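Local coordinates for protein RavA (Legionella pneumophila str. Paris, PDB 6WO6) that is of unknown molecular function but is a Legionella pneumophila effector, an elongated all-helical protein that probably acts inside the infected host cell, at residues S104-E108 / K109-G113; V150-N153 / I154-F158; V281-C284 / L285-I289; E299-I302 / G303-A307. The protein carries 2 engineered substitutions. One frame throughout, in Å; residues are numbered along the deposited sequence.

Contact 1: residues S104-E108 / K109-G113; sequences SMILE and KEFDG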
ATOM      1  N   SER A 104      15.612   1.508  -5.136  1.00 92.18           N
ATOM      2  CA  SER A 104      17.017   1.502  -5.530  1.00 95.58           C
ATOM      3  C   SER A 104      17.504   2.917  -5.805  1.00 95.74           C
ATOM      4  O   SER A 104      18.551   3.337  -5.299  1.00 96.38           O
ATOM      5  CB  SER A 104      17.218   0.613  -6.761  1.00 98.70           C
ATOM      6  OG  SER A 104      17.066  -0.758  -6.437  1.00100.20           O
ATOM      7  N   MET A 105      16.742   3.674  -6.598  1.00 95.21           N
ATOM      8  CA  MET A 105      17.105   5.058  -6.878  1.00 96.27           C
ATOM      9  C   MET A 105      17.201   5.877  -5.597  1.00 91.41           C
ATOM     10  O   MET A 105      18.076   6.742  -5.468  1.00 93.07           O
ATOM     11  CB  MET A 105      16.089   5.668  -7.845  1.00 99.69           C
ATOM     12  CG  MET A 105      15.988   7.179  -7.796  1.00103.15           C
ATOM     13  SD  MET A 105      14.929   7.826  -9.103  1.00106.68           S
ATOM     14  CE  MET A 105      13.705   6.521  -9.226  1.00107.23           C
ATOM     15  N   ILE A 106      16.323   5.609  -4.627  1.00 85.14           N
ATOM     16  CA  ILE A 106      16.383   6.362  -3.377  1.00 78.56           C
ATOM     17  C   ILE A 106      17.591   5.943  -2.537  1.00 80.15           C
ATOM     18  O   ILE A 106      18.191   6.773  -1.843  1.00 79.09           O
ATOM     19  CB  ILE A 106      15.057   6.210  -2.607  1.00 72.34           C
ATOM     20  CG1 ILE A 106      13.915   6.803  -3.438  1.00 71.30           C
ATOM     21  CG2 ILE A 106      15.136   6.863  -1.232  1.00 68.41           C
ATOM     22  CD1 ILE A 106      12.739   7.279  -2.628  1.00 70.34           C
ATOM     23  N   LEU A 107      17.984   4.670  -2.604  1.00 84.27           N
ATOM     24  CA  LEU A 107      19.097   4.176  -1.799  1.00 87.65           C
ATOM     25  C   LEU A 107      20.448   4.457  -2.442  1.00 94.22           C
ATOM     26  O   LEU A 107      21.424   4.716  -1.730  1.00 96.48           O
ATOM     27  CB  LEU A 107      18.954   2.672  -1.560  1.00 85.56           C
ATOM     28  CG  LEU A 107      17.797   2.218  -0.676  1.00 80.69           C
ATOM     29  CD1 LEU A 107      17.753   0.702  -0.590  1.00 79.68           C
ATOM     30  CD2 LEU A 107      17.918   2.837   0.702  1.00 79.83           C
ATOM     31  N   GLU A 108      20.526   4.408  -3.772  1.00 98.38           N
ATOM     32  CA  GLU A 108      21.752   4.687  -4.520  1.00103.54           C
ATOM     33  C   GLU A 108      22.203   6.134  -4.406  1.00105.20           C
ATOM     34  O   GLU A 108      23.138   6.523  -5.124  1.00108.69           O
ATOM     35  CB  GLU A 108      21.561   4.321  -5.993  1.00104.77           C
ATOM     36  CG  GLU A 108      21.485   2.826  -6.264  1.00106.11           C
ATOM     37  CD  GLU A 108      20.886   2.512  -7.621  1.00106.56           C
ATOM     38  OE1 GLU A 108      20.455   3.457  -8.318  1.00105.32           O
ATOM     39  OE2 GLU A 108      20.841   1.319  -7.990  1.00108.07           O
ATOM     40  N   LYS A 109      21.557   6.908  -3.530  1.00102.84           N
ATOM     41  CA  LYS A 109      21.886   8.312  -3.298  1.00102.48           C
ATOM     42  C   LYS A 109      21.786   9.129  -4.583  1.00101.75           C
ATOM     43  O   LYS A 109      22.516  10.105  -4.776  1.00104.18           O
ATOM     44  CB  LYS A 109      23.269   8.459  -2.656  1.00105.57           C
ATOM     45  CG  LYS A 109      23.559   7.411  -1.580  1.00106.11           C
ATOM     46  CD  LYS A 109      24.095   8.030  -0.300  1.00106.85           C
ATOM     47  CE  LYS A 109      22.970   8.551   0.581  1.00103.85           C
ATOM     48  NZ  LYS A 109      23.492   9.136   1.848  1.00104.93           N
ATOM     49  N   GLU A 110      20.878   8.724  -5.474  1.00 98.01           N
ATOM     50  CA  GLU A 110      20.502   9.543  -6.618  1.00 95.65           C
ATOM     51  C   GLU A 110      19.766  10.806  -6.201  1.00 89.11           C
ATOM     52  O   GLU A 110      19.479  11.651  -7.056  1.00 86.50           O
ATOM     53  CB  GLU A 110      19.629   8.729  -7.573  1.00 98.21           C
ATOM     54  CG  GLU A 110      20.170   8.604  -8.985  1.00102.88           C
ATOM     55  CD  GLU A 110      19.902   7.232  -9.580  1.00106.18           C
ATOM     56  OE1 GLU A 110      20.708   6.311  -9.330  1.00108.74           O
ATOM     57  OE2 GLU A 110      18.882   7.069 -10.284  1.00105.81           O
ATOM     58  N   PHE A 111      19.445  10.942  -4.917  1.00 86.71           N
ATOM     59  CA  PHE A 111      18.781  12.120  -4.369  1.00 84.54           C
ATOM     60  C   PHE A 111      19.844  12.954  -3.663  1.00 86.52           C
ATOM     61  O   PHE A 111      20.128  12.766  -2.478  1.00 85.79           O
ATOM     62  CB  PHE A 111      17.650  11.715  -3.433  1.00 82.66           C
ATOM     63  CG  PHE A 111      16.409  11.278  -4.148  1.00 81.12           C
ATOM     64  CD1 PHE A 111      16.391  10.099  -4.878  1.00 82.06           C
ATOM     65  CD2 PHE A 111      15.261  12.050  -4.099  1.00 78.89           C
ATOM     66  CE1 PHE A 111      15.251   9.697  -5.546  1.00 80.80           C
ATOM     67  CE2 PHE A 111      14.118  11.653  -4.763  1.00 78.76           C
ATOM     68  CZ  PHE A 111      14.112  10.472  -5.488  1.00 79.56           C
ATOM     69  N   ASP A 112      20.441  13.874  -4.418  1.00 88.79           N
ATOM     70  CA  ASP A 112      21.486  14.737  -3.888  1.00 91.45           C
ATOM     71  C   ASP A 112      20.955  15.564  -2.724  1.00 91.41           C
ATOM     72  O   ASP A 112      19.802  16.004  -2.723  1.00 89.31           O
ATOM     73  CB  ASP A 112      22.013  15.650  -4.998  1.00 91.99           C
ATOM     74  CG  ASP A 112      22.933  16.749  -4.484  1.00 93.02           C
ATOM     75  OD1 ASP A 112      23.499  16.616  -3.378  1.00 93.93           O
ATOM     76  OD2 ASP A 112      23.087  17.757  -5.204  1.00 92.97           O
ATOM     77  N   GLY A 113      21.813  15.768  -1.724  1.00 93.43           N
ATOM     78  CA  GLY A 113      21.420  16.584  -0.588  1.00 91.70           C
ATOM     79  C   GLY A 113      21.200  18.036  -0.966  1.00 89.55           C
ATOM     80  O   GLY A 113      20.163  18.621  -0.647  1.00 87.39           O
TER

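Contact 2: residues V150-N153 / I154-F158; sequences VSQN and INNIF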
ATOM      1  N   VAL A 150      15.606   3.031   3.322  1.00 69.67           N
ATOM      2  CA  VAL A 150      14.817   3.906   2.452  1.00 66.03           C
ATOM      3  C   VAL A 150      14.174   5.006   3.280  1.00 66.27           C
ATOM      4  O   VAL A 150      14.447   6.196   3.086  1.00 66.51           O
ATOM      5  CB  VAL A 150      13.752   3.099   1.684  1.00 61.79           C
ATOM      6  CG1 VAL A 150      12.795   4.025   0.947  1.00 58.10           C
ATOM      7  CG2 VAL A 150      14.395   2.130   0.711  1.00 63.60           C
ATOM      8  N   SER A 151      13.341   4.602   4.243  1.00 66.16           N
ATOM      9  CA  SER A 151      12.655   5.549   5.116  1.00 64.50           C
ATOM     10  C   SER A 151      13.620   6.585   5.680  1.00 65.04           C
ATOM     11  O   SER A 151      13.365   7.793   5.604  1.00 63.53           O
ATOM     12  CB  SER A 151      11.946   4.797   6.246  1.00 62.42           C
ATOM     13  OG  SER A 151      11.015   5.631   6.915  1.00 58.91           O
ATOM     14  N   GLN A 152      14.760   6.130   6.217  1.00 68.25           N
ATOM     15  CA  GLN A 152      15.702   7.067   6.825  1.00 71.37           C
ATOM     16  C   GLN A 152      16.129   8.138   5.830  1.00 70.27           C
ATOM     17  O   GLN A 152      16.116   9.332   6.152  1.00 70.35           O
ATOM     18  CB  GLN A 152      16.925   6.330   7.369  1.00 76.81           C
ATOM     19  CG  GLN A 152      17.901   7.252   8.087  1.00 81.62           C
ATOM     20  CD  GLN A 152      19.248   6.606   8.349  1.00 87.25           C
ATOM     21  OE1 GLN A 152      20.282   7.092   7.884  1.00 88.16           O
ATOM     22  NE2 GLN A 152      19.245   5.514   9.107  1.00 89.97           N
ATOM     23  N   ASN A 153      16.480   7.731   4.605  1.00 68.34           N
ATOM     24  CA  ASN A 153      16.846   8.705   3.582  1.00 64.06           C
ATOM     25  C   ASN A 153      15.742   9.738   3.404  1.00 60.82           C
ATOM     26  O   ASN A 153      16.002  10.948   3.400  1.00 61.36           O
ATOM     27  CB  ASN A 153      17.149   7.993   2.261  1.00 63.56           C
ATOM     28  CG  ASN A 153      18.544   7.389   2.227  1.00 66.22           C
ATOM     29  OD1 ASN A 153      19.194   7.238   3.260  1.00 68.63           O
ATOM     30  ND2 ASN A 153      19.009   7.041   1.030  1.00 66.43           N
ATOM     31  N   ILE A 154      14.490   9.280   3.311  1.00 59.30           N
ATOM     32  CA  ILE A 154      13.374  10.201   3.120  1.00 57.97           C
ATOM     33  C   ILE A 154      13.285  11.188   4.273  1.00 60.45           C
ATOM     34  O   ILE A 154      12.945  12.361   4.073  1.00 61.67           O
ATOM     35  CB  ILE A 154      12.057   9.420   2.948  1.00 56.05           C
ATOM     36  CG1 ILE A 154      12.176   8.402   1.813  1.00 54.79           C
ATOM     37  CG2 ILE A 154      10.912  10.373   2.668  1.00 56.26           C
ATOM     38  CD1 ILE A 154      12.310   9.031   0.459  1.00 53.91           C
ATOM     39  N   ASN A 155      13.605  10.747   5.490  1.00 61.42           N
ATOM     40  CA  ASN A 155      13.527  11.657   6.624  1.00 62.83           C
ATOM     41  C   ASN A 155      14.664  12.670   6.628  1.00 66.32           C
ATOM     42  O   ASN A 155      14.507  13.756   7.198  1.00 66.76           O
ATOM     43  CB  ASN A 155      13.508  10.863   7.930  1.00 63.82           C
ATOM     44  CG  ASN A 155      12.212  10.091   8.120  1.00 63.92           C
ATOM     45  OD1 ASN A 155      11.122  10.664   8.071  1.00 63.15           O
ATOM     46  ND2 ASN A 155      12.325   8.783   8.325  1.00 63.82           N
ATOM     47  N   ASN A 156      15.796  12.350   5.993  1.00 67.07           N
ATOM     48  CA  ASN A 156      16.911  13.288   5.972  1.00 66.49           C
ATOM     49  C   ASN A 156      16.710  14.381   4.935  1.00 64.57           C
ATOM     50  O   ASN A 156      17.133  15.522   5.155  1.00 65.63           O
ATOM     51  CB  ASN A 156      18.224  12.548   5.707  1.00 69.21           C
ATOM     52  CG  ASN A 156      18.616  11.629   6.847  1.00 72.22           C
ATOM     53  OD1 ASN A 156      18.224  11.842   7.996  1.00 72.94           O
ATOM     54  ND2 ASN A 156      19.398  10.599   6.537  1.00 74.05           N
ATOM     55  N   ILE A 157      16.062  14.061   3.819  1.00 62.44           N
ATOM     56  CA  ILE A 157      15.908  15.017   2.727  1.00 61.81           C
ATOM     57  C   ILE A 157      14.611  15.806   2.850  1.00 59.49           C
ATOM     58  O   ILE A 157      14.579  17.004   2.563  1.00 58.43           O
ATOM     59  CB  ILE A 157      16.001  14.281   1.379  1.00 64.38           C
ATOM     60  CG1 ILE A 157      17.420  13.742   1.176  1.00 67.69           C
ATOM     61  CG2 ILE A 157      15.597  15.198   0.235  1.00 64.75           C
ATOM     62  CD1 ILE A 157      17.612  12.974  -0.108  1.00 69.12           C
ATOM     63  N   PHE A 158      13.530  15.160   3.289  1.00 59.67           N
ATOM     64  CA  PHE A 158      12.226  15.802   3.450  1.00 58.13           C
ATOM     65  C   PHE A 158      11.812  15.745   4.917  1.00 56.71           C
ATOM     66  O   PHE A 158      10.836  15.072   5.274  1.00 56.39           O
ATOM     67  CB  PHE A 158      11.175  15.139   2.561  1.00 57.93           C
ATOM     68  CG  PHE A 158      11.567  15.062   1.114  1.00 60.07           C
ATOM     69  CD1 PHE A 158      11.720  16.215   0.361  1.00 61.74           C
ATOM     70  CD2 PHE A 158      11.778  13.837   0.504  1.00 61.26           C
ATOM     71  CE1 PHE A 158      12.081  16.146  -0.972  1.00 62.61           C
ATOM     72  CE2 PHE A 158      12.140  13.762  -0.831  1.00 62.31           C
ATOM     73  CZ  PHE A 158      12.290  14.919  -1.569  1.00 62.64           C
TER

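Contact 3: residues V281-C284 / L285-I289; sequences VDLC and LEFAI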
ATOM      1  N   VAL A 281     -20.346 -29.812   3.742  1.00 50.92           N
ATOM      2  CA  VAL A 281     -19.025 -30.433   3.747  1.00 50.54           C
ATOM      3  C   VAL A 281     -17.992 -29.473   3.174  1.00 50.53           C
ATOM      4  O   VAL A 281     -16.855 -29.400   3.656  1.00 49.93           O
ATOM      5  CB  VAL A 281     -19.053 -31.765   2.978  1.00 52.47           C
ATOM      6  CG1 VAL A 281     -17.683 -32.421   2.993  1.00 52.49           C
ATOM      7  CG2 VAL A 281     -20.095 -32.698   3.573  1.00 54.67           C
ATOM      8  N   ASP A 282     -18.374 -28.713   2.142  1.00 51.75           N
ATOM      9  CA  ASP A 282     -17.472 -27.719   1.568  1.00 51.98           C
ATOM     10  C   ASP A 282     -17.041 -26.694   2.612  1.00 49.60           C
ATOM     11  O   ASP A 282     -15.865 -26.319   2.676  1.00 48.94           O
ATOM     12  CB  ASP A 282     -18.147 -27.025   0.385  1.00 55.56           C
ATOM     13  CG  ASP A 282     -18.562 -27.993  -0.703  1.00 62.75           C
ATOM     14  OD1 ASP A 282     -17.795 -28.936  -0.987  1.00 66.07           O
ATOM     15  OD2 ASP A 282     -19.658 -27.814  -1.276  1.00 65.54           O
ATOM     16  N   LEU A 283     -17.982 -26.232   3.439  1.00 48.53           N
ATOM     17  CA  LEU A 283     -17.654 -25.242   4.459  1.00 47.06           C
ATOM     18  C   LEU A 283     -16.743 -25.829   5.532  1.00 48.60           C
ATOM     19  O   LEU A 283     -15.784 -25.179   5.961  1.00 50.30           O
ATOM     20  CB  LEU A 283     -18.939 -24.691   5.079  1.00 47.24           C
ATOM     21  CG  LEU A 283     -18.765 -23.638   6.175  1.00 47.53           C
ATOM     22  CD1 LEU A 283     -17.955 -22.465   5.655  1.00 48.93           C
ATOM     23  CD2 LEU A 283     -20.113 -23.168   6.687  1.00 46.33           C
ATOM     24  N   CYS A 284     -17.023 -27.058   5.976  1.00 48.80           N
ATOM     25  CA  CYS A 284     -16.160 -27.697   6.966  1.00 47.95           C
ATOM     26  C   CYS A 284     -14.751 -27.899   6.423  1.00 48.53           C
ATOM     27  O   CYS A 284     -13.767 -27.715   7.148  1.00 49.49           O
ATOM     28  CB  CYS A 284     -16.761 -29.032   7.406  1.00 49.14           C
ATOM     29  SG  CYS A 284     -18.303 -28.905   8.348  1.00 51.14           S
ATOM     30  N   LEU A 285     -14.633 -28.275   5.146  1.00 47.80           N
ATOM     31  CA  LEU A 285     -13.313 -28.454   4.548  1.00 47.60           C
ATOM     32  C   LEU A 285     -12.585 -27.123   4.407  1.00 48.63           C
ATOM     33  O   LEU A 285     -11.373 -27.043   4.652  1.00 49.91           O
ATOM     34  CB  LEU A 285     -13.440 -29.135   3.187  1.00 47.08           C
ATOM     35  CG  LEU A 285     -13.920 -30.586   3.130  1.00 46.88           C
ATOM     36  CD1 LEU A 285     -14.039 -31.044   1.684  1.00 44.39           C
ATOM     37  CD2 LEU A 285     -12.989 -31.496   3.908  1.00 49.29           C
ATOM     38  N   GLU A 286     -13.306 -26.069   4.015  1.00 48.76           N
ATOM     39  CA  GLU A 286     -12.680 -24.766   3.820  1.00 52.18           C
ATOM     40  C   GLU A 286     -12.040 -24.255   5.102  1.00 51.34           C
ATOM     41  O   GLU A 286     -11.046 -23.520   5.051  1.00 51.83           O
ATOM     42  CB  GLU A 286     -13.714 -23.763   3.305  1.00 54.78           C
ATOM     43  CG  GLU A 286     -13.135 -22.440   2.824  1.00 58.28           C
ATOM     44  CD  GLU A 286     -14.203 -21.490   2.304  1.00 61.14           C
ATOM     45  OE1 GLU A 286     -15.392 -21.689   2.632  1.00 61.02           O
ATOM     46  OE2 GLU A 286     -13.855 -20.545   1.565  1.00 62.57           O
ATOM     47  N   PHE A 287     -12.583 -24.642   6.255  1.00 48.78           N
ATOM     48  CA  PHE A 287     -12.116 -24.193   7.562  1.00 45.99           C
ATOM     49  C   PHE A 287     -11.797 -25.382   8.457  1.00 45.37           C
ATOM     50  O   PHE A 287     -12.086 -25.377   9.659  1.00 43.86           O
ATOM     51  CB  PHE A 287     -13.149 -23.279   8.215  1.00 43.69           C
ATOM     52  CG  PHE A 287     -13.465 -22.055   7.405  1.00 44.01           C
ATOM     53  CD1 PHE A 287     -12.447 -21.290   6.856  1.00 45.91           C
ATOM     54  CD2 PHE A 287     -14.778 -21.677   7.177  1.00 43.81           C
ATOM     55  CE1 PHE A 287     -12.735 -20.160   6.104  1.00 46.53           C
ATOM     56  CE2 PHE A 287     -15.073 -20.550   6.425  1.00 44.00           C
ATOM     57  CZ  PHE A 287     -14.051 -19.791   5.889  1.00 45.00           C
ATOM     58  N   ALA A 288     -11.176 -26.415   7.878  1.00 47.92           N
ATOM     59  CA  ALA A 288     -10.926 -27.653   8.610  1.00 50.62           C
ATOM     60  C   ALA A 288     -10.030 -27.431   9.822  1.00 53.09           C
ATOM     61  O   ALA A 288     -10.126 -28.175  10.808  1.00 54.16           O
ATOM     62  CB  ALA A 288     -10.310 -28.693   7.675  1.00 52.56           C
ATOM     63  N   ILE A 289      -9.171 -26.407   9.776  1.00 52.97           N
ATOM     64  CA  ILE A 289      -8.253 -26.121  10.874  1.00 53.87           C
ATOM     65  C   ILE A 289      -8.991 -25.929  12.193  1.00 54.89           C
ATOM     66  O   ILE A 289      -8.404 -26.110  13.265  1.00 58.77           O
ATOM     67  CB  ILE A 289      -7.399 -24.880  10.531  1.00 52.29           C
ATOM     68  CG1 ILE A 289      -6.217 -24.745  11.494  1.00 53.14           C
ATOM     69  CG2 ILE A 289      -8.250 -23.621  10.550  1.00 49.55           C
ATOM     70  CD1 ILE A 289      -5.343 -23.546  11.212  1.00 53.83           C
TER

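Contact 4: residues E299-I302 / G303-A307; sequences EQAI and GEKLA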
ATOM      1  N   GLU A 299     -14.388 -36.588  21.170  1.00 78.99           N
ATOM      2  CA  GLU A 299     -14.909 -37.547  20.202  1.00 78.26           C
ATOM      3  C   GLU A 299     -15.749 -38.632  20.865  1.00 80.03           C
ATOM      4  O   GLU A 299     -16.731 -39.099  20.275  1.00 78.85           O
ATOM      5  CB  GLU A 299     -13.760 -38.182  19.415  1.00 80.66           C
ATOM      6  CG  GLU A 299     -13.261 -37.352  18.240  1.00 80.03           C
ATOM      7  CD  GLU A 299     -11.957 -36.633  18.533  1.00 81.69           C
ATOM      8  OE1 GLU A 299     -11.538 -36.602  19.711  1.00 84.35           O
ATOM      9  OE2 GLU A 299     -11.347 -36.105  17.578  1.00 80.07           O
ATOM     10  N   GLN A 300     -15.392 -39.044  22.084  1.00 82.38           N
ATOM     11  CA  GLN A 300     -16.118 -40.138  22.719  1.00 86.31           C
ATOM     12  C   GLN A 300     -17.496 -39.692  23.193  1.00 86.02           C
ATOM     13  O   GLN A 300     -18.472 -40.439  23.058  1.00 87.63           O
ATOM     14  CB  GLN A 300     -15.312 -40.709  23.886  1.00 91.59           C
ATOM     15  CG  GLN A 300     -15.679 -42.148  24.220  1.00 96.86           C
ATOM     16  CD  GLN A 300     -15.429 -42.494  25.670  1.00103.96           C
ATOM     17  OE1 GLN A 300     -15.863 -41.777  26.573  1.00105.37           O
ATOM     18  NE2 GLN A 300     -14.729 -43.597  25.905  1.00108.99           N
ATOM     19  N   ALA A 301     -17.598 -38.483  23.754  1.00 83.44           N
ATOM     20  CA  ALA A 301     -18.899 -37.983  24.191  1.00 81.43           C
ATOM     21  C   ALA A 301     -19.853 -37.837  23.012  1.00 77.62           C
ATOM     22  O   ALA A 301     -21.029 -38.211  23.103  1.00 79.42           O
ATOM     23  CB  ALA A 301     -18.735 -36.649  24.921  1.00 79.07           C
ATOM     24  N   ILE A 302     -19.356 -37.313  21.891  1.00 72.20           N
ATOM     25  CA  ILE A 302     -20.179 -37.190  20.692  1.00 69.04           C
ATOM     26  C   ILE A 302     -20.561 -38.567  20.158  1.00 72.63           C
ATOM     27  O   ILE A 302     -21.718 -38.807  19.783  1.00 75.06           O
ATOM     28  CB  ILE A 302     -19.440 -36.349  19.637  1.00 63.87           C
ATOM     29  CG1 ILE A 302     -19.105 -34.971  20.211  1.00 65.28           C
ATOM     30  CG2 ILE A 302     -20.275 -36.214  18.377  1.00 60.18           C
ATOM     31  CD1 ILE A 302     -18.173 -34.146  19.343  1.00 63.02           C
ATOM     32  N   GLY A 303     -19.601 -39.496  20.120  1.00 71.83           N
ATOM     33  CA  GLY A 303     -19.909 -40.845  19.671  1.00 70.30           C
ATOM     34  C   GLY A 303     -20.967 -41.516  20.525  1.00 72.73           C
ATOM     35  O   GLY A 303     -21.786 -42.291  20.024  1.00 73.89           O
ATOM     36  N   GLU A 304     -20.963 -41.229  21.830  1.00 75.26           N
ATOM     37  CA  GLU A 304     -21.999 -41.765  22.709  1.00 80.04           C
ATOM     38  C   GLU A 304     -23.338 -41.080  22.465  1.00 77.37           C
ATOM     39  O   GLU A 304     -24.393 -41.726  22.517  1.00 80.14           O
ATOM     40  CB  GLU A 304     -21.585 -41.618  24.173  1.00 85.26           C
ATOM     41  CG  GLU A 304     -20.396 -42.468  24.579  1.00 91.55           C
ATOM     42  CD  GLU A 304     -20.139 -42.416  26.072  1.00 99.76           C
ATOM     43  OE1 GLU A 304     -19.630 -43.415  26.627  1.00105.35           O
ATOM     44  OE2 GLU A 304     -20.454 -41.378  26.693  1.00100.63           O
ATOM     45  N   LYS A 305     -23.320 -39.771  22.204  1.00 72.32           N
ATOM     46  CA  LYS A 305     -24.547 -39.062  21.863  1.00 70.43           C
ATOM     47  C   LYS A 305     -25.040 -39.373  20.452  1.00 68.69           C
ATOM     48  O   LYS A 305     -26.081 -38.838  20.054  1.00 65.76           O
ATOM     49  CB  LYS A 305     -24.350 -37.552  22.015  1.00 68.03           C
ATOM     50  CG  LYS A 305     -24.037 -37.089  23.431  1.00 71.39           C
ATOM     51  CD  LYS A 305     -23.942 -35.568  23.493  1.00 71.41           C
ATOM     52  CE  LYS A 305     -23.385 -35.089  24.826  1.00 75.46           C
ATOM     53  NZ  LYS A 305     -21.948 -35.442  24.980  1.00 77.31           N
ATOM     54  N   LEU A 306     -24.318 -40.197  19.687  1.00 66.58           N
ATOM     55  CA  LEU A 306     -24.762 -40.637  18.367  1.00 67.23           C
ATOM     56  C   LEU A 306     -25.020 -42.140  18.293  1.00 73.00           C
ATOM     57  O   LEU A 306     -25.165 -42.678  17.187  1.00 74.93           O
ATOM     58  CB  LEU A 306     -23.732 -40.252  17.299  1.00 63.61           C
ATOM     59  CG  LEU A 306     -23.372 -38.779  17.096  1.00 62.56           C
ATOM     60  CD1 LEU A 306     -22.147 -38.659  16.196  1.00 60.38           C
ATOM     61  CD2 LEU A 306     -24.546 -37.996  16.523  1.00 62.56           C
ATOM     62  N   ALA A 307     -25.096 -42.832  19.432  1.00 76.31           N
ATOM     63  CA  ALA A 307     -25.060 -44.292  19.404  1.00 80.98           C
ATOM     64  C   ALA A 307     -26.360 -44.900  18.883  1.00 89.03           C
ATOM     65  O   ALA A 307     -26.331 -45.955  18.236  1.00 91.68           O
ATOM     66  CB  ALA A 307     -24.742 -44.831  20.797  1.00 83.63           C
TER

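Contact 1: residues S104-E108 / K109-G113
M105 meets both E110 and F111 just beyond the end of helix 102-107. CG of M105 stands anti to the backbone N (chi1 156°), which sets the side chain against the returning chain: M105 CG lies 3.5 Å from CE1 of F111, at the ring edge and near its plane. The sulfur follows obliquely, SD sitting 5.3 Å from the centroid of the F111 ring in a Met-aromatic contact. Methionine suits the place because its unbranched, polarisable chain can bend round an aromatic edge. The backbone O of M105 also accepts a weak hydrogen bond from E110 N at 3.4 Å. Next, I106 sends CG1 obliquely to the same ring corner, 3.8 Å from F111 CE1, while its side chain also packs on helix 147-157. L107 packs on R149 and V150 of that helix. E108, where helical geometry stops, runs beside E110 and points the same way; their carboxylate planes are 33° apart, and two like charges are close there. F111 continues the apolar patch by stacking on F116, and D112 makes weak hydrogen bonds to the N atoms of E114 and L115 at the start of the next helix. K109 has positive, left-handed backbone angles (phi 58°), and together with the weak bond from E110 N back to M105 O this resembles a Schellman C-cap, although I106 O and K109 N, 3.8 Å apart, do not complete its usual second bond.

Contact 2: residues V150-N153 / I154-F158
V150 and I154 are tied one helical turn apart by the bond from I154 N to V150 O, 3.1 Å long, the first of a regular ladder. N155 N to S151 O, N156 N to Q152 O and I157 N to N153 O repeat it. One carbonyl does double duty: N153 O takes a second hydrogen bond from N156 N at 3.0 Å. N153 O thus accepts an i+3 and an i+4 bond in the last turn, just before F158 leaves helical geometry.

The polar side chains interact loosely. ND2 of N156 stays 3.9 Å from OE1 of Q152, their amide planes turned 57° apart, and N155 ND2 is 3.7 Å from S151 OG. Polar amides and a hydroxyl suit this largely solvent-facing side of helix 147-157. N153 is different: it is buried, and with CG beside the backbone N (chi1 -80°) its amide is directed to helix 102-107, where ND2 donates to I106 O.

Apolar contacts line the other side. The branched chain of I154 packs on I106 and on F163 and A164 of helix 162-181, and V150 packs on F171 and L107. CG2 of I157 sits 3.7 Å above the centre of the F158 ring, a CH-pi-like placement on one face, while F158 also packs against A123, I124 and L127. The chemistry therefore implies an amphipathic helix in which the buried amide of N153 is satisfied by donating through ND2 to I106 O near the end of helix 102-107, tying the two helices together.

Contact 3: residues V281-C284 / L285-I289
The F287 ring is met from two directions within this turn: CG of E286 lies 4.0 Å above one face, offset toward the rim, and CD1 of L283 comes obliquely to within 3.5 Å of CE2. With CG of L283 anti to the backbone N (chi1 180°), a chi2 of 57° swings CD1 toward F287. Farther out, the ring packs on S253, A254 and L257 of helix 246-265 and on A218, small or aliphatic neighbours that suit a buried aromatic.

This is the closing turn of the short alpha-helix 281-286. L285 N bonds to V281 O and E286 N to D282 O, both at 2.9 Å, but F287 N divides itself between L283 O at 3.3 Å and, weakly, C284 O at 3.4 Å as the chain leaves helical geometry.

The extended chain of E286 delivers OE2 to a salt bridge with K250 and a hydrogen bond from S215, pairing its charge at the helix interface. C284, compact enough for a buried site, lies against I324. On the flank facing helix 311-327, L285 touches M323 and A327, and its CD1 lies 4.1 Å from CG1 of V281, the two aliphatic chains running side by side in the same direction.

Contact 4: residues E299-I302 / G303-A307
Helix 299-304 is held by backbone bonds from G303 N to E299 O, E304 N to Q300 O and K305 N to A301 O, each at 2.9 Å. The segments span the whole of this short helix, and a type I beta turn from E304 to A307 carries the chain out of it. G303 keeps ordinary helical angles on an exposed side.

Along the solvent side, Q300 and E304 cross with their flat ends nearly parallel, amide and carboxylate planes 13° apart. Their OE1 atoms remain 4.1 Å from each other, so the pair is a loose neighbourhood of polar groups, as suits residues at the surface. K305 curls back over the helix end: its aliphatic stem is extended until the last bend (chi4 69°), which brings NZ to 3.4 Å from CB of A301 and 3.5 Å from A301 O, a weak hydrogen bond. A301 O thus receives both the backbone and the side-chain nitrogen of K305, and a positive charge there would probably interact favourably with the partly negative carbonyl end of the helix.

I302, which is buried, and the partly exposed L306 pack on helix 270-275, at P270 and E271 respectively; K305 also touches P270. The two aliphatic chains lie side by side, pointing the same way, with I302 CG2 3.8 Å from L306 CD1.

All four are local contacts that include the C-terminal end of a helix, and they follow one another in series along the chain; contacts 3 and 4 span short helices entirely. Contacts 1 and 2 are neighbours, their centres about 10 Å apart: helix 102-107 touches the middle of helix 147-157 there, with I106 CD1 3.6 Å from I154 CD1. Contacts 3 and 4 lie on the opposite side of the chain's centre, with centres about 21 Å apart and nearest atoms about 10 Å apart. Centre to centre, contact 1 is about 68 Å from contact 4. Such spacing is consistent with an elongated, all-helical chain.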